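PDB 6JDD: cypemycin cysteine dehydrogenase (decarboxylating) from Streptomyces sp, which catalyses the flavin-dependent oxidative decarboxylation of the C-terminal cysteine of the cypemycin precursor peptide, in the biosynthesis of the aminovinyl-cysteine group of this linaridin. Local coordinates for residues C89-P94 with G174-A179; Q117-P122 with K144-V149. All coordinates share one frame; numbering follows the deposited sequence.

Interaction 1 (C89-P94 with G174-A179); sequences CFLVFP and GALAAA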
loop_
_atom_site.group_PDB
_atom_site.type_symbol
_atom_site.label_atom_id
_atom_site.label_comp_id
_atom_site.label_asym_id
_atom_site.label_seq_id
_atom_site.Cartn_x
_atom_site.Cartn_y
_atom_site.Cartn_z
ATOM N N CYS A 89 38.172 -15.718 11.830
ATOM C CA CYS A 89 38.262 -15.931 10.370
ATOM C C CYS A 89 36.912 -15.617 9.727
ATOM O O CYS A 89 35.942 -15.392 10.442
ATOM C CB CYS A 89 38.779 -17.330 10.084
ATOM S SG CYS A 89 37.518 -18.605 10.304
ATOM N N PHE A 90 36.896 -15.547 8.406
ATOM C CA PHE A 90 35.722 -15.171 7.587
ATOM C C PHE A 90 35.604 -16.170 6.448
ATOM O O PHE A 90 36.553 -16.330 5.706
ATOM C CB PHE A 90 35.868 -13.754 7.048
ATOM C CG PHE A 90 35.835 -12.703 8.113
ATOM C CD1 PHE A 90 36.948 -12.435 8.880
ATOM C CD2 PHE A 90 34.667 -12.016 8.376
ATOM C CE1 PHE A 90 36.906 -11.473 9.873
ATOM C CE2 PHE A 90 34.635 -11.036 9.354
ATOM C CZ PHE A 90 35.752 -10.770 10.105
ATOM N N LEU A 91 34.494 -16.886 6.400
ATOM C CA LEU A 91 34.257 -17.922 5.370
ATOM C C LEU A 91 33.131 -17.398 4.490
ATOM O O LEU A 91 32.070 -17.141 5.018
ATOM C CB LEU A 91 33.900 -19.273 6.004
ATOM C CG LEU A 91 34.764 -19.694 7.189
ATOM C CD1 LEU A 91 34.195 -20.932 7.872
ATOM C CD2 LEU A 91 36.206 -19.954 6.759
ATOM N N VAL A 92 33.381 -17.238 3.201
ATOM C CA VAL A 92 32.327 -16.912 2.209
ATOM C C VAL A 92 31.792 -18.233 1.645
ATOM O O VAL A 92 32.466 -18.877 0.871
ATOM C CB VAL A 92 32.865 -15.949 1.141
ATOM C CG1 VAL A 92 31.751 -15.437 0.245
ATOM C CG2 VAL A 92 33.597 -14.776 1.783
ATOM N N PHE A 93 30.608 -18.619 2.095
ATOM C CA PHE A 93 30.110 -20.012 2.053
ATOM C C PHE A 93 28.616 -19.993 1.791
ATOM O O PHE A 93 27.860 -19.642 2.688
ATOM C CB PHE A 93 30.406 -20.706 3.383
ATOM C CG PHE A 93 30.044 -22.166 3.410
ATOM C CD1 PHE A 93 30.728 -23.076 2.623
ATOM C CD2 PHE A 93 29.018 -22.621 4.209
ATOM C CE1 PHE A 93 30.391 -24.417 2.628
ATOM C CE2 PHE A 93 28.687 -23.965 4.214
ATOM C CZ PHE A 93 29.370 -24.864 3.425
ATOM N N PRO A 94 28.140 -20.213 0.552
ATOM C CA PRO A 94 28.977 -20.199 -0.643
ATOM C C PRO A 94 29.325 -18.800 -1.167
ATOM O O PRO A 94 28.775 -17.823 -0.686
ATOM C CB PRO A 94 28.055 -20.852 -1.660
ATOM C CG PRO A 94 26.711 -20.312 -1.291
ATOM C CD PRO A 94 26.724 -20.343 0.222
ATOM N N GLY A 174 37.150 -28.334 4.736
ATOM C CA GLY A 174 38.361 -27.796 4.084
ATOM C C GLY A 174 38.577 -26.328 4.419
ATOM O O GLY A 174 39.732 -25.930 4.709
ATOM N N ALA A 175 37.516 -25.529 4.390
ATOM C CA ALA A 175 37.630 -24.093 4.701
ATOM C C ALA A 175 38.147 -23.980 6.147
ATOM O O ALA A 175 38.948 -23.080 6.446
ATOM C CB ALA A 175 36.322 -23.368 4.452
ATOM N N LEU A 176 37.694 -24.837 7.044
ATOM C CA LEU A 176 38.039 -24.679 8.491
ATOM C C LEU A 176 39.522 -24.998 8.666
ATOM O O LEU A 176 40.228 -24.276 9.434
ATOM C CB LEU A 176 37.181 -25.629 9.334
ATOM C CG LEU A 176 35.708 -25.262 9.474
ATOM C CD1 LEU A 176 34.926 -26.446 10.017
ATOM C CD2 LEU A 176 35.534 -24.051 10.376
ATOM N N ALA A 177 39.981 -26.047 7.985
ATOM C CA ALA A 177 41.399 -26.471 8.023
ATOM C C ALA A 177 42.276 -25.350 7.453
ATOM O O ALA A 177 43.248 -24.956 8.125
ATOM C CB ALA A 177 41.574 -27.768 7.275
ATOM N N ALA A 178 41.918 -24.826 6.277
ATOM C CA ALA A 178 42.625 -23.691 5.652
ATOM C C ALA A 178 42.627 -22.515 6.624
ATOM O O ALA A 178 43.663 -21.903 6.776
ATOM C CB ALA A 178 41.984 -23.322 4.350
ATOM N N ALA A 179 41.529 -22.276 7.319
ATOM C CA ALA A 179 41.497 -21.136 8.252
ATOM C C ALA A 179 42.439 -21.349 9.437
ATOM O O ALA A 179 43.149 -20.416 9.753
ATOM C CB ALA A 179 40.093 -20.871 8.704
#

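Interaction 2 (Q117-P122 with K144-V149); sequences QLTDAP and KLRPNV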
loop_
_atom_site.group_PDB
_atom_site.type_symbol
_atom_site.label_atom_id
_atom_site.label_comp_id
_atom_site.label_asym_id
_atom_site.label_seq_id
_atom_site.Cartn_x
_atom_site.Cartn_y
_atom_site.Cartn_z
ATOM N N GLN A 117 36.724 -6.218 2.939
ATOM C CA GLN A 117 37.815 -5.343 2.462
ATOM C C GLN A 117 38.740 -4.991 3.640
ATOM O O GLN A 117 39.956 -4.892 3.408
ATOM C CB GLN A 117 37.306 -4.036 1.832
ATOM C CG GLN A 117 36.566 -4.158 0.481
ATOM C CD GLN A 117 37.302 -4.880 -0.625
ATOM O OE1 GLN A 117 38.538 -4.965 -0.620
ATOM N NE2 GLN A 117 36.543 -5.409 -1.585
ATOM N N LEU A 118 38.233 -4.781 4.853
ATOM C CA LEU A 118 39.046 -4.158 5.919
ATOM C C LEU A 118 39.691 -5.227 6.804
ATOM O O LEU A 118 40.670 -4.936 7.503
ATOM C CB LEU A 118 38.186 -3.187 6.733
ATOM C CG LEU A 118 37.600 -2.001 5.972
ATOM C CD1 LEU A 118 36.805 -1.136 6.906
ATOM C CD2 LEU A 118 38.681 -1.175 5.347
ATOM N N THR A 119 39.200 -6.449 6.785
ATOM C CA THR A 119 39.734 -7.458 7.723
ATOM C C THR A 119 41.177 -7.789 7.315
ATOM O O THR A 119 41.488 -7.781 6.104
ATOM C CB THR A 119 38.838 -8.690 7.820
ATOM O OG1 THR A 119 39.358 -9.531 8.849
ATOM C CG2 THR A 119 38.776 -9.449 6.516
ATOM N N ASP A 120 41.995 -8.082 8.320
ATOM C CA ASP A 120 43.327 -8.734 8.191
ATOM C C ASP A 120 43.233 -10.225 8.496
ATOM O O ASP A 120 44.226 -10.913 8.253
ATOM C CB ASP A 120 44.354 -8.132 9.162
ATOM C CG ASP A 120 44.616 -6.674 8.823
ATOM O OD1 ASP A 120 44.768 -6.353 7.586
ATOM O OD2 ASP A 120 44.601 -5.856 9.783
ATOM N N ALA A 121 42.125 -10.691 9.063
ATOM C CA ALA A 121 41.975 -12.102 9.473
ATOM C C ALA A 121 41.952 -12.987 8.227
ATOM O O ALA A 121 41.673 -12.541 7.110
ATOM C CB ALA A 121 40.719 -12.285 10.305
ATOM N N PRO A 122 42.238 -14.298 8.391
ATOM C CA PRO A 122 42.068 -15.258 7.304
ATOM C C PRO A 122 40.659 -15.186 6.699
ATOM O O PRO A 122 39.707 -15.194 7.393
ATOM C CB PRO A 122 42.281 -16.605 7.993
ATOM C CG PRO A 122 43.094 -16.293 9.229
ATOM C CD PRO A 122 42.687 -14.907 9.653
ATOM N N LYS A 144 45.348 -12.389 -5.038
ATOM C CA LYS A 144 46.665 -12.729 -4.445
ATOM C C LYS A 144 47.375 -11.478 -3.921
ATOM O O LYS A 144 48.312 -11.658 -3.133
ATOM C CB LYS A 144 47.524 -13.514 -5.434
ATOM C CG LYS A 144 47.180 -14.997 -5.468
ATOM C CD LYS A 144 47.284 -15.550 -6.848
ATOM C CE LYS A 144 47.398 -17.052 -6.903
ATOM N NZ LYS A 144 48.306 -17.432 -8.028
ATOM N N LEU A 145 46.956 -10.258 -4.281
ATOM C CA LEU A 145 47.558 -9.029 -3.684
ATOM C C LEU A 145 47.248 -8.930 -2.180
ATOM O O LEU A 145 47.895 -8.096 -1.465
ATOM C CB LEU A 145 47.026 -7.814 -4.439
ATOM C CG LEU A 145 47.353 -7.786 -5.938
ATOM C CD1 LEU A 145 47.055 -6.415 -6.509
ATOM C CD2 LEU A 145 48.804 -8.181 -6.227
ATOM N N ARG A 146 46.282 -9.723 -1.718
ATOM C CA ARG A 146 45.879 -9.728 -0.297
ATOM C C ARG A 146 46.382 -11.013 0.334
ATOM O O ARG A 146 45.999 -12.110 -0.057
ATOM C CB ARG A 146 44.362 -9.585 -0.159
ATOM C CG ARG A 146 43.829 -8.248 -0.668
ATOM C CD ARG A 146 42.413 -7.942 -0.233
ATOM N NE ARG A 146 42.276 -7.911 1.217
ATOM C CZ ARG A 146 41.128 -8.070 1.857
ATOM N NH1 ARG A 146 40.021 -8.262 1.164
ATOM N NH2 ARG A 146 41.084 -8.051 3.177
ATOM N N PRO A 147 47.239 -10.901 1.365
ATOM C CA PRO A 147 47.878 -12.084 1.916
ATOM C C PRO A 147 46.888 -12.951 2.694
ATOM O O PRO A 147 47.078 -14.101 2.794
ATOM C CB PRO A 147 48.995 -11.487 2.786
ATOM C CG PRO A 147 48.476 -10.097 3.211
ATOM C CD PRO A 147 47.607 -9.644 2.059
ATOM N N ASN A 148 45.806 -12.381 3.193
ATOM C CA ASN A 148 44.875 -13.130 4.078
ATOM C C ASN A 148 43.832 -13.911 3.268
ATOM O O ASN A 148 43.065 -14.626 3.872
ATOM C CB ASN A 148 44.258 -12.180 5.099
ATOM C CG ASN A 148 43.572 -10.973 4.483
ATOM O OD1 ASN A 148 44.041 -10.417 3.479
ATOM N ND2 ASN A 148 42.482 -10.525 5.125
ATOM N N VAL A 149 43.772 -13.783 1.949
ATOM C CA VAL A 149 42.658 -14.393 1.174
ATOM C C VAL A 149 43.098 -15.722 0.587
ATOM O O VAL A 149 44.125 -15.739 -0.031
ATOM C CB VAL A 149 42.237 -13.426 0.072
ATOM C CG1 VAL A 149 41.301 -14.071 -0.912
ATOM C CG2 VAL A 149 41.649 -12.187 0.684
HETATM O O HOH W 1 39.592 -7.332 -1.404
#

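Interaction 1 (C89-P94 with G174-A179)
Apolar helix-on-sheet packing joins Leu91 of strand 90-95 and the preceding Cys89 to Ala175, Leu176 and Ala179 of helix 172-185, deep in the interior of the chain. The strand lies between strands 10-15 and 123-127 in a parallel sheet, and the C-terminal helix runs across one face of that sheet. The short axes approach to 9.7 Å with an angle of 148° between their N-to-C directions, so the helix runs roughly antiparallel to the strand, at a marked slant. Leu91 has the largest share, meeting all three helix residues. Its CG lies beside the backbone N and anti to the carbonyl carbon (chi1 -45°), which carries the forked end toward the helix. There CD2 rests against two alanines one helical turn apart, 4.1 Å from Ala175 CB and 4.4 Å from Ala179 CB. On the other branch, Leu91 CD1 lies 4.2 Å from Leu176 CD2, methyl to methyl. Leu176 points its CB away from the strand, and only the far end of its side chain returns; it also packs on Leu11, Trp30 and Leu31, which ties this helix to helix 24-34 on the same face. Two residues before Leu91 and on the same side of the strand, Cys89 lays SG 3.8 Å from Ala179 CB. The intervening Phe90 points away from the helix. No hydrogen bond crosses between the segments, and their backbones are paired separately: Ala179 N bonds Ala175 O at 2.8 Å within the helix, while Leu91 pairs with His12 and His14 in the adjoining strand. The contact therefore rests on the fit of methyl groups and a thiol, with burial of apolar surface rather than directional bonding as its likely source of stability.

Interaction 2 (Q117-P122 with K144-V149)
Arg146 reaches from the loop after helix 134-142 to the carbonyls at the end of helix 111-118. A bend at chi3 (59°) turns its guanidinium toward that end. Gln117 O lies over one face, while Thr119 O sits at the edge, in plane, 3.0 Å from NH2; Val149 CG2 lies off-centre over the opposite face. NH1 donates to Leu116 O and also to a water 2.8 Å away, which in turn donates to Gln117 OE1. That oxygen has a second partner, Asn133 of the second subunit, whose Glu134 packs on Arg146. A positive charge here would probably be favoured by the carbonyl-rich helix end. Arg146 opens a type I beta turn that brings in Asn148. With CG between the backbone N and the carbonyl carbon (chi1 55°), the amide of Asn148 faces the bend at 119-121. ND2 donates to Ala121 O at 2.9 Å, with an N-H...O angle of 158°; the acceptor lies close to the amide plane, although the donor is tilted out of the carbonyl plane. A weak second bond runs from ND2 to Thr119 O at 3.1 Å. The bend is held too by an ST turn, in which Thr119 OG1 accepts from Ala121 N. Replacing Asn148 by an alanine removes the donor shared by the Thr119 and Ala121 carbonyls, and the bend is likely to be less firmly fixed. The turn ends at Val149, the start of strand 149-151, beside strand 123-127. Two successive helix-to-strand loops are thus tied together at one edge of the sheet, as suits the beta-alpha-beta crossover of a Rossmann-like flavoprotein fold.

Overall arrangement
The two contacts meet along strand 90-95, their centres 13 Å apart. Phe90 is the joint: its N lies 3.0 Å from Pro122 O, a probable hydrogen bond, and its ring packs CE1 against Ala121 CB at 3.9 Å, on the side turned away from helix 172-185. In interaction 1 the helix packs on one face of the strand, while the Thr119-Ala121 bend of interaction 2 meets Phe90 on the other and leads into neighbouring strand 123-127. In sequence, both segments of interaction 2 fall between those of interaction 1. The Gln117 side chain of interaction 2 is about 9 Å from a bound FAD, and this contact also adjoins the second subunit.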